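Local coordinates for protein positive phenol-degradative gene regulator (PDB 5FRU) that probably activates transcription of phenol-degradation genes, the full-length regulator likely binding ATP and specific DNA sequences, with this zinc-containing N-terminal part probably acting as its sensory region, at residues L66-G71 / A203-D208; E135-R140 / E176-G181; T169-E174 / E193-G198. All coordinates share one frame; numbering follows the deposited sequence.

Contact 1. Residues L66-G71 / A203-D208; sequences LFMRMG and ALYQPD
Met68 meets Tyr205 in a Met-aromatic contact that lays the loop following helix 198-202 against the long helix 44-84. Met68 CB approaches two groups at once, Leu204 O at 4.0 Å and the ring atom Tyr205 CE1 at the same separation. Further out, SD stands 4.3 Å from Leu204 CB and lies above the Tyr205 ring face, though at some distance, 21° off the normal through the centroid. The chain then bends at its last torsion (chi3 63°), bringing CE down over that same face. This methyl sits 3.8 Å from the ring centroid and 30° off the normal, which meets the geometry of a CH-pi contact; its offset is toward the hydroxyl-bearing end of the ring, where Tyr205 CZ is 3.4 Å away. The two side chains cross at about a right angle. The Tyr205 hydroxyl is hydrogen-bonded to Thr159, tying the ring to helix 152-166 as well. Arg69 runs along the other flank of the contact, with its CG 4.0 Å from Tyr205 C. Its polar end belongs to the dimer interface, where NH1 forms a salt bridge with Glu53 of the second subunit. The modelled approach of this arginine to Gln206 O is too close to be trusted. At the oxygen end of the ring, Met68 CE comes within 3.5 Å of Tyr205 OH.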
loop_
_atom_site.group_PDB
_atom_site.type_symbol
_atom_site.label_atom_id
_atom_site.label_comp_id
_atom_site.label_asym_id
_atom_site.label_seq_id
_atom_site.Cartn_x
_atom_site.Cartn_y
_atom_site.Cartn_z
ATOM N N LEU A 66 -4.437 12.473 6.722
ATOM C CA LEU A 66 -3.353 11.847 5.973
ATOM C C LEU A 66 -3.847 10.718 5.079
ATOM O O LEU A 66 -3.472 10.638 3.905
ATOM C CB LEU A 66 -2.281 11.292 6.917
ATOM C CG LEU A 66 -1.191 12.238 7.402
ATOM C CD1 LEU A 66 -0.185 11.418 8.153
ATOM C CD2 LEU A 66 -0.527 12.923 6.230
ATOM N N PHE A 67 -4.674 9.840 5.647
ATOM C CA PHE A 67 -5.198 8.699 4.908
ATOM C C PHE A 67 -6.178 9.139 3.830
ATOM O O PHE A 67 -6.190 8.595 2.732
ATOM C CB PHE A 67 -5.849 7.692 5.865
ATOM C CG PHE A 67 -4.859 6.722 6.463
ATOM C CD1 PHE A 67 -4.182 7.033 7.626
ATOM C CD2 PHE A 67 -4.587 5.523 5.838
ATOM C CE1 PHE A 67 -3.252 6.151 8.163
ATOM C CE2 PHE A 67 -3.660 4.631 6.367
ATOM C CZ PHE A 67 -2.992 4.953 7.528
ATOM N N MET A 68 -7.001 10.135 4.146
ATOM C CA MET A 68 -7.946 10.652 3.164
ATOM C C MET A 68 -7.202 11.212 1.953
ATOM O O MET A 68 -7.581 10.945 0.817
ATOM C CB MET A 68 -8.847 11.728 3.795
ATOM C CG MET A 68 -9.842 11.131 4.793
ATOM S SD MET A 68 -10.776 12.418 5.668
ATOM C CE MET A 68 -11.638 13.162 4.301
ATOM N N ARG A 69 -6.101 11.923 2.196
ATOM C CA ARG A 69 -5.338 12.500 1.086
ATOM C C ARG A 69 -4.648 11.414 0.262
ATOM O O ARG A 69 -4.545 11.533 -0.957
ATOM C CB ARG A 69 -4.306 13.513 1.606
ATOM C CG ARG A 69 -4.915 14.835 2.086
ATOM C CD ARG A 69 -3.917 15.638 2.916
ATOM N NE ARG A 69 -4.456 15.932 4.242
ATOM C CZ ARG A 69 -3.766 15.843 5.372
ATOM N NH1 ARG A 69 -2.501 15.467 5.354
ATOM N NH2 ARG A 69 -4.346 16.133 6.526
ATOM N N MET A 70 -4.184 10.347 0.916
ATOM C CA MET A 70 -3.531 9.268 0.173
ATOM C C MET A 70 -4.560 8.611 -0.753
ATOM O O MET A 70 -4.298 8.371 -1.930
ATOM C CB MET A 70 -2.887 8.240 1.137
ATOM C CG MET A 70 -2.335 7.002 0.448
ATOM S SD MET A 70 -1.368 5.928 1.547
ATOM C CE MET A 70 -1.829 6.608 3.136
ATOM N N GLY A 71 -5.757 8.370 -0.226
ATOM C CA GLY A 71 -6.842 7.828 -1.024
ATOM C C GLY A 71 -7.233 8.740 -2.176
ATOM O O GLY A 71 -7.494 8.289 -3.277
ATOM N N ALA A 203 -11.194 20.738 4.395
ATOM C CA ALA A 203 -9.998 21.093 5.152
ATOM C C ALA A 203 -9.081 19.890 5.332
ATOM O O ALA A 203 -7.858 20.024 5.379
ATOM C CB ALA A 203 -10.386 21.663 6.502
ATOM N N LEU A 204 -9.682 18.709 5.434
ATOM C CA LEU A 204 -8.923 17.476 5.608
ATOM C C LEU A 204 -8.553 16.864 4.261
ATOM O O LEU A 204 -8.249 15.674 4.172
ATOM C CB LEU A 204 -9.718 16.470 6.442
ATOM C CG LEU A 204 -10.131 16.928 7.842
ATOM C CD1 LEU A 204 -11.580 16.560 8.123
ATOM C CD2 LEU A 204 -9.209 16.332 8.896
ATOM N N TYR A 205 -8.582 17.684 3.215
ATOM C CA TYR A 205 -8.251 17.224 1.871
ATOM C C TYR A 205 -7.135 18.065 1.260
ATOM O O TYR A 205 -7.139 18.340 0.060
ATOM C CB TYR A 205 -9.489 17.260 0.973
ATOM C CG TYR A 205 -10.275 15.968 0.961
ATOM C CD1 TYR A 205 -9.680 14.775 0.572
ATOM C CD2 TYR A 205 -11.610 15.942 1.338
ATOM C CE1 TYR A 205 -10.394 13.592 0.560
ATOM C CE2 TYR A 205 -12.332 14.763 1.329
ATOM C CZ TYR A 205 -11.720 13.592 0.940
ATOM O OH TYR A 205 -12.435 12.416 0.928
ATOM N N GLN A 206 -6.183 18.471 2.093
ATOM C CA GLN A 206 -5.059 19.280 1.635
ATOM C C GLN A 206 -3.785 18.938 2.399
ATOM O O GLN A 206 -3.800 18.075 3.285
ATOM C CB GLN A 206 -5.376 20.770 1.784
ATOM C CG GLN A 206 -6.395 21.290 0.782
ATOM C CD GLN A 206 -6.692 22.765 0.967
ATOM O OE1 GLN A 206 -6.558 23.305 2.065
ATOM N NE2 GLN A 206 -7.100 23.426 -0.111
ATOM N N PRO A 207 -2.640 19.658 2.023
ATOM C CA PRO A 207 -1.442 19.289 2.788
ATOM C C PRO A 207 -1.144 20.297 3.893
ATOM O O PRO A 207 -1.844 21.301 4.019
ATOM C CB PRO A 207 -0.340 19.326 1.732
ATOM C CG PRO A 207 -0.721 20.449 0.823
ATOM C CD PRO A 207 -2.180 20.757 1.040
ATOM N N ASP A 208 -0.109 20.025 4.683
ATOM C CA ASP A 208 0.275 20.913 5.775
ATOM C C ASP A 208 -0.739 20.857 6.913
ATOM O O ASP A 208 -0.438 20.365 8.001
ATOM C CB ASP A 208 0.420 22.349 5.271
ATOM C CG ASP A 208 1.711 22.571 4.507
ATOM O OD1 ASP A 208 2.586 21.681 4.545
ATOM O OD2 ASP A 208 1.850 23.634 3.867
#

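Contact 2. Residues E135-R140 / E176-G181; sequences EGDVHR and ECVGCG. With ZN (zinc ion), chain C.
Gly136 and Gly179 bring two backbones into direct van der Waals contact, their CA atoms 4.1 Å apart, where helix 134-143 packs on the 3-10 turn that follows a zinc ligand in the V4R domain. Neither residue has a side chain to hold the segments apart, and this is the tight, buried half of the contact. Val178 fills the adjoining space: its CG2 branch reaches the helix, 3.8 Å from Gly136 CA, and also lies 3.5 Å from Asp137 OD1, so an apolar methyl packs against a carboxylate oxygen. The far half is looser. Arg140, an exposed residue, lies along the turn through its aliphatic carbons, with CG 4.0 Å from Gly179 CA and CD 3.4 Å from Val178 O. That carbonyl already accepts a hydrogen bond from Gly181 N within the turn, and no hydrogen bond joins the two segments, so their direct contact is van der Waals packing. On the metal side, Cys177 carries SG anti to its backbone N (chi1 177°), placing the sulfur 2.4 Å from the zinc ion, whose other ligands are Cys151, Glu174 and Cys185. The turn then folds back on its own ligand: Gly179 N gives SG a weak hydrogen bond of 3.1 Å with an angle of 148°. Gly179 is also joined through its backbone to Ala146. Because Gly179 N bonds the ligand sulfur, the turn pressed on Gly136 is part of the second shell of the zinc site, and its N-H would be expected to temper the sulfur's negative charge, if only slightly given the weak bond.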
loop_
_atom_site.group_PDB
_atom_site.type_symbol
_atom_site.label_atom_id
_atom_site.label_comp_id
_atom_site.label_asym_id
_atom_site.label_seq_id
_atom_site.Cartn_x
_atom_site.Cartn_y
_atom_site.Cartn_z
ATOM N N GLU A 135 -10.244 -1.378 4.972
ATOM C CA GLU A 135 -9.828 -0.375 5.948
ATOM C C GLU A 135 -10.576 -0.529 7.263
ATOM O O GLU A 135 -9.985 -0.439 8.344
ATOM C CB GLU A 135 -10.044 1.026 5.382
ATOM C CG GLU A 135 -9.351 2.099 6.158
ATOM C CD GLU A 135 -9.233 3.394 5.384
ATOM O OE1 GLU A 135 -9.895 3.517 4.331
ATOM O OE2 GLU A 135 -8.491 4.293 5.843
ATOM N N GLY A 136 -11.877 -0.769 7.174
ATOM C CA GLY A 136 -12.684 -0.863 8.382
ATOM C C GLY A 136 -12.238 -2.075 9.169
ATOM O O GLY A 136 -12.110 -2.041 10.402
ATOM N N ASP A 137 -11.974 -3.150 8.443
ATOM C CA ASP A 137 -11.517 -4.375 9.069
ATOM C C ASP A 137 -10.146 -4.159 9.715
ATOM O O ASP A 137 -9.938 -4.530 10.869
ATOM C CB ASP A 137 -11.491 -5.519 8.052
ATOM C CG ASP A 137 -12.851 -5.732 7.355
ATOM O OD1 ASP A 137 -13.790 -4.926 7.575
ATOM O OD2 ASP A 137 -12.978 -6.707 6.574
ATOM N N VAL A 138 -9.227 -3.543 8.980
ATOM C CA VAL A 138 -7.908 -3.165 9.500
ATOM C C VAL A 138 -7.975 -2.264 10.740
ATOM O O VAL A 138 -7.213 -2.455 11.700
ATOM C CB VAL A 138 -7.080 -2.447 8.392
ATOM C CG1 VAL A 138 -6.017 -1.542 8.975
ATOM C CG2 VAL A 138 -6.478 -3.470 7.463
ATOM N N HIS A 139 -8.883 -1.291 10.727
ATOM C CA HIS A 139 -9.035 -0.392 11.863
ATOM C C HIS A 139 -9.503 -1.175 13.086
ATOM O O HIS A 139 -9.005 -0.959 14.195
ATOM C CB HIS A 139 -10.017 0.743 11.556
ATOM C CG HIS A 139 -10.106 1.767 12.644
ATOM N ND1 HIS A 139 -9.446 2.973 12.586
ATOM C CD2 HIS A 139 -10.753 1.748 13.835
ATOM C CE1 HIS A 139 -9.691 3.660 13.687
ATOM N NE2 HIS A 139 -10.483 2.938 14.462
ATOM N N ARG A 140 -10.446 -2.090 12.876
ATOM C CA ARG A 140 -10.935 -2.931 13.971
ATOM C C ARG A 140 -9.812 -3.756 14.578
ATOM O O ARG A 140 -9.747 -3.917 15.795
ATOM C CB ARG A 140 -12.054 -3.851 13.495
ATOM C CG ARG A 140 -13.313 -3.115 13.087
ATOM C CD ARG A 140 -14.530 -3.998 13.257
ATOM N NE ARG A 140 -14.539 -4.572 14.595
ATOM C CZ ARG A 140 -15.303 -5.589 14.984
ATOM N NH1 ARG A 140 -16.166 -6.146 14.147
ATOM N NH2 ARG A 140 -15.218 -6.028 16.232
ATOM N N GLU A 176 -22.840 4.514 7.316
ATOM C CA GLU A 176 -22.557 3.439 8.257
ATOM C C GLU A 176 -21.234 2.775 7.874
ATOM O O GLU A 176 -20.739 2.967 6.763
ATOM C CB GLU A 176 -23.693 2.421 8.294
ATOM C CG GLU A 176 -23.948 1.656 7.009
ATOM C CD GLU A 176 -25.185 0.756 7.126
ATOM O OE1 GLU A 176 -25.600 0.453 8.269
ATOM O OE2 GLU A 176 -25.745 0.356 6.080
ATOM N N CYS A 177 -20.655 1.994 8.782
ATOM C CA CYS A 177 -19.288 1.534 8.582
ATOM C C CYS A 177 -18.993 0.279 9.406
ATOM O O CYS A 177 -19.330 0.204 10.591
ATOM C CB CYS A 177 -18.297 2.661 8.932
ATOM S SG CYS A 177 -16.526 2.192 8.794
ATOM N N VAL A 178 -18.375 -0.706 8.763
ATOM C CA VAL A 178 -17.976 -1.918 9.444
ATOM C C VAL A 178 -16.998 -1.603 10.561
ATOM O O VAL A 178 -16.905 -2.354 11.534
ATOM C CB VAL A 178 -17.334 -2.936 8.488
ATOM C CG1 VAL A 178 -18.352 -3.432 7.506
ATOM C CG2 VAL A 178 -16.130 -2.320 7.765
ATOM N N GLY A 179 -16.282 -0.485 10.433
ATOM C CA GLY A 179 -15.298 -0.118 11.439
ATOM C C GLY A 179 -15.968 0.264 12.747
ATOM O O GLY A 179 -15.334 0.291 13.809
ATOM N N CYS A 180 -17.261 0.561 12.642
ATOM C CA CYS A 180 -18.126 0.933 13.761
ATOM C C CYS A 180 -18.922 -0.232 14.300
ATOM O O CYS A 180 -19.780 -0.045 15.168
ATOM C CB CYS A 180 -19.138 1.985 13.335
ATOM S SG CYS A 180 -18.480 3.524 12.917
ATOM N N GLY A 181 -18.690 -1.413 13.748
ATOM C CA GLY A 181 -19.467 -2.576 14.122
ATOM C C GLY A 181 -20.749 -2.726 13.318
ATOM O O GLY A 181 -21.579 -3.576 13.635
HETATM ZN ZN ZN C . -16.278 1.916 6.455
#

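Contact 3. Residues T169-E174 / E193-G198; sequences TILYRE and EQWEDG. With ZN (zinc ion), chain C.
Trp195 turns the NE1 edge of its indole to the carbonyl of Leu171 on strand 170-174, an outer strand of the four-stranded antiparallel sheet, and so fastens the loop between strand 185-191 and helix 198-202 across the sheet's margin. Its CG stands beside the backbone N and opposite the carbonyl carbon (chi1 -68°), which sends the ring toward the strand. NE1 lies 3.1 Å from Leu171 O, and the oxygen is near the ring plane, but the N-H...O angle of 127° makes the hydrogen bond weak. The same NE1 is hydrogen-bonded to Lys190 O, its stronger partner, so the indole is anchored to two neighbouring strands. Leu171 CB packs off the indole plane at the pyrrole end, 4.0 Å from Trp195 CD1, while the leucine's CD1 branch passes on to meet Gly198 O at 3.3 Å, at the close of the type I turn from Trp195 to Gly198. At the other end of the indole, Arg173 CB sits 3.7 Å from Trp195 CH2. Beyond that carbon the arginine bends sharply (chi2 -97°), which carries its guanidinium toward Asp197. NH2 and Asp197 OD2 remain 3.7 Å apart, and the oxygen lies well out of the guanidinium plane, so the long salt bridge is one of charge alone with no N-H aimed at it. Tyr172 and Glu174 point away from the loop: Tyr172 OH is hydrogen-bonded to Thr162, and Glu174, extended beyond CG, places OE2 2.0 Å from the zinc ion. Chemically, one short strand thus divides its work, with a face of mixed character toward the loop, held by a weak hydrogen bond, a long ion pair and indole packing, and a buried face that delivers a carboxylate to the metal.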
loop_
_atom_site.group_PDB
_atom_site.type_symbol
_atom_site.label_atom_id
_atom_site.label_comp_id
_atom_site.label_asym_id
_atom_site.label_seq_id
_atom_site.Cartn_x
_atom_site.Cartn_y
_atom_site.Cartn_z
ATOM N N THR A 169 -15.446 19.451 -7.261
ATOM C CA THR A 169 -15.287 18.763 -5.991
ATOM C C THR A 169 -16.571 18.057 -5.551
ATOM O O THR A 169 -17.596 18.691 -5.295
ATOM C CB THR A 169 -14.842 19.731 -4.881
ATOM O OG1 THR A 169 -13.545 20.256 -5.197
ATOM C CG2 THR A 169 -14.761 18.994 -3.540
ATOM N N ILE A 170 -16.489 16.736 -5.472
ATOM C CA ILE A 170 -17.565 15.877 -4.980
ATOM C C ILE A 170 -17.030 15.263 -3.692
ATOM O O ILE A 170 -16.016 14.594 -3.744
ATOM C CB ILE A 170 -17.910 14.759 -5.982
ATOM C CG1 ILE A 170 -18.289 15.319 -7.365
ATOM C CG2 ILE A 170 -18.935 13.776 -5.393
ATOM C CD1 ILE A 170 -19.314 16.452 -7.344
ATOM N N LEU A 171 -17.669 15.507 -2.548
ATOM C CA LEU A 171 -17.209 14.899 -1.287
ATOM C C LEU A 171 -18.090 13.721 -0.874
ATOM O O LEU A 171 -19.308 13.759 -1.073
ATOM C CB LEU A 171 -17.186 15.937 -0.166
ATOM C CG LEU A 171 -16.373 17.188 -0.497
ATOM C CD1 LEU A 171 -16.580 18.244 0.575
ATOM C CD2 LEU A 171 -14.894 16.830 -0.641
ATOM N N TYR A 172 -17.465 12.674 -0.318
ATOM C CA TYR A 172 -18.174 11.492 0.171
ATOM C C TYR A 172 -18.102 11.417 1.678
ATOM O O TYR A 172 -17.143 11.890 2.282
ATOM C CB TYR A 172 -17.592 10.195 -0.403
ATOM C CG TYR A 172 -17.943 9.941 -1.848
ATOM C CD1 TYR A 172 -17.373 10.701 -2.866
ATOM C CD2 TYR A 172 -18.815 8.919 -2.193
ATOM C CE1 TYR A 172 -17.690 10.475 -4.181
ATOM C CE2 TYR A 172 -19.137 8.673 -3.503
ATOM C CZ TYR A 172 -18.567 9.455 -4.502
ATOM O OH TYR A 172 -18.889 9.215 -5.813
ATOM N N ARG A 173 -19.122 10.818 2.279
ATOM C CA ARG A 173 -19.098 10.504 3.702
ATOM C C ARG A 173 -19.728 9.134 3.913
ATOM O O ARG A 173 -20.566 8.700 3.126
ATOM C CB ARG A 173 -19.833 11.570 4.515
ATOM C CG ARG A 173 -18.937 12.703 5.037
ATOM C CD ARG A 173 -18.518 12.437 6.491
ATOM N NE ARG A 173 -18.197 13.660 7.227
ATOM C CZ ARG A 173 -18.457 13.847 8.519
ATOM N NH1 ARG A 173 -19.045 12.892 9.228
ATOM N NH2 ARG A 173 -18.127 14.992 9.107
ATOM N N GLU A 174 -19.311 8.438 4.962
ATOM C CA GLU A 174 -19.911 7.150 5.283
ATOM C C GLU A 174 -21.129 7.340 6.168
ATOM O O GLU A 174 -21.070 8.082 7.135
ATOM C CB GLU A 174 -18.906 6.231 5.985
ATOM C CG GLU A 174 -17.887 5.627 5.054
ATOM C CD GLU A 174 -16.936 4.708 5.773
ATOM O OE1 GLU A 174 -16.123 5.196 6.593
ATOM O OE2 GLU A 174 -17.003 3.495 5.496
ATOM N N GLU A 193 -20.598 22.190 -2.604
ATOM C CA GLU A 193 -21.663 23.171 -2.392
ATOM C C GLU A 193 -22.802 22.615 -1.541
ATOM O O GLU A 193 -23.405 23.339 -0.755
ATOM C CB GLU A 193 -22.206 23.653 -3.749
ATOM C CG GLU A 193 -23.118 24.873 -3.687
ATOM C CD GLU A 193 -23.442 25.440 -5.066
ATOM O OE1 GLU A 193 -23.865 24.658 -5.947
ATOM O OE2 GLU A 193 -23.276 26.666 -5.265
ATOM N N GLN A 194 -23.070 21.321 -1.674
ATOM C CA GLN A 194 -24.246 20.719 -1.060
ATOM C C GLN A 194 -23.998 19.998 0.261
ATOM O O GLN A 194 -24.849 19.246 0.713
ATOM C CB GLN A 194 -24.890 19.748 -2.042
ATOM C CG GLN A 194 -25.263 20.414 -3.342
ATOM C CD GLN A 194 -26.198 19.578 -4.171
ATOM O OE1 GLN A 194 -25.847 19.136 -5.265
ATOM N NE2 GLN A 194 -27.409 19.362 -3.662
ATOM N N TRP A 195 -22.850 20.199 0.894
ATOM C CA TRP A 195 -22.714 19.699 2.261
ATOM C C TRP A 195 -22.810 20.891 3.204
ATOM O O TRP A 195 -22.203 21.942 2.976
ATOM C CB TRP A 195 -21.403 18.917 2.479
ATOM C CG TRP A 195 -21.316 17.594 1.737
ATOM C CD1 TRP A 195 -20.845 17.401 0.469
ATOM C CD2 TRP A 195 -21.697 16.292 2.221
ATOM N NE1 TRP A 195 -20.912 16.068 0.132
ATOM C CE2 TRP A 195 -21.431 15.366 1.186
ATOM C CE3 TRP A 195 -22.231 15.817 3.426
ATOM C CZ2 TRP A 195 -21.680 14.001 1.321
ATOM C CZ3 TRP A 195 -22.479 14.458 3.555
ATOM C CH2 TRP A 195 -22.207 13.568 2.509
ATOM N N GLU A 196 -23.623 20.734 4.244
ATOM C CA GLU A 196 -23.764 21.768 5.255
ATOM C C GLU A 196 -22.403 22.025 5.877
ATOM O O GLU A 196 -21.935 23.157 5.944
ATOM C CB GLU A 196 -24.795 21.359 6.313
ATOM C CG GLU A 196 -26.227 21.508 5.826
ATOM C CD GLU A 196 -26.479 22.875 5.213
ATOM O OE1 GLU A 196 -26.070 23.873 5.838
ATOM O OE2 GLU A 196 -27.071 22.951 4.109
ATOM N N ASP A 197 -21.746 20.945 6.276
ATOM C CA ASP A 197 -20.442 21.034 6.900
ATOM C C ASP A 197 -19.357 20.718 5.858
ATOM O O ASP A 197 -18.396 19.998 6.123
ATOM C CB ASP A 197 -20.415 20.090 8.098
ATOM C CG ASP A 197 -20.643 18.629 7.681
ATOM O OD1 ASP A 197 -20.894 18.367 6.482
ATOM O OD2 ASP A 197 -20.529 17.734 8.546
ATOM N N GLY A 198 -19.529 21.304 4.673
ATOM C CA GLY A 198 -18.786 20.945 3.474
ATOM C C GLY A 198 -17.302 21.260 3.392
ATOM O O GLY A 198 -16.504 20.386 3.053
HETATM ZN ZN ZN C . -16.278 1.916 6.455
#

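Overall arrangement
Along the chain, contact 1 encloses the other two, since 66-71 comes before and 203-208 after all their segments, while contacts 2 and 3 alternate in the order 135-140, 169-174, 176-181, 193-198. The centres of contacts 1 and 2 lie about 19 Å apart, those of contacts 1 and 3 about 15 Å. Contact 1 touches both neighbours by packing, through Phe67 on Glu135 and Tyr205 on Leu171. Contacts 2 and 3, with centres about 21 Å apart, do not touch otherwise, but their segments 169-174 and 176-181 adjoin in sequence and each supplies one zinc ligand. Helix 44-84, which packs on the second subunit, is thus connected through contact 1 to strand 170-174, whose Glu174 binds the metal.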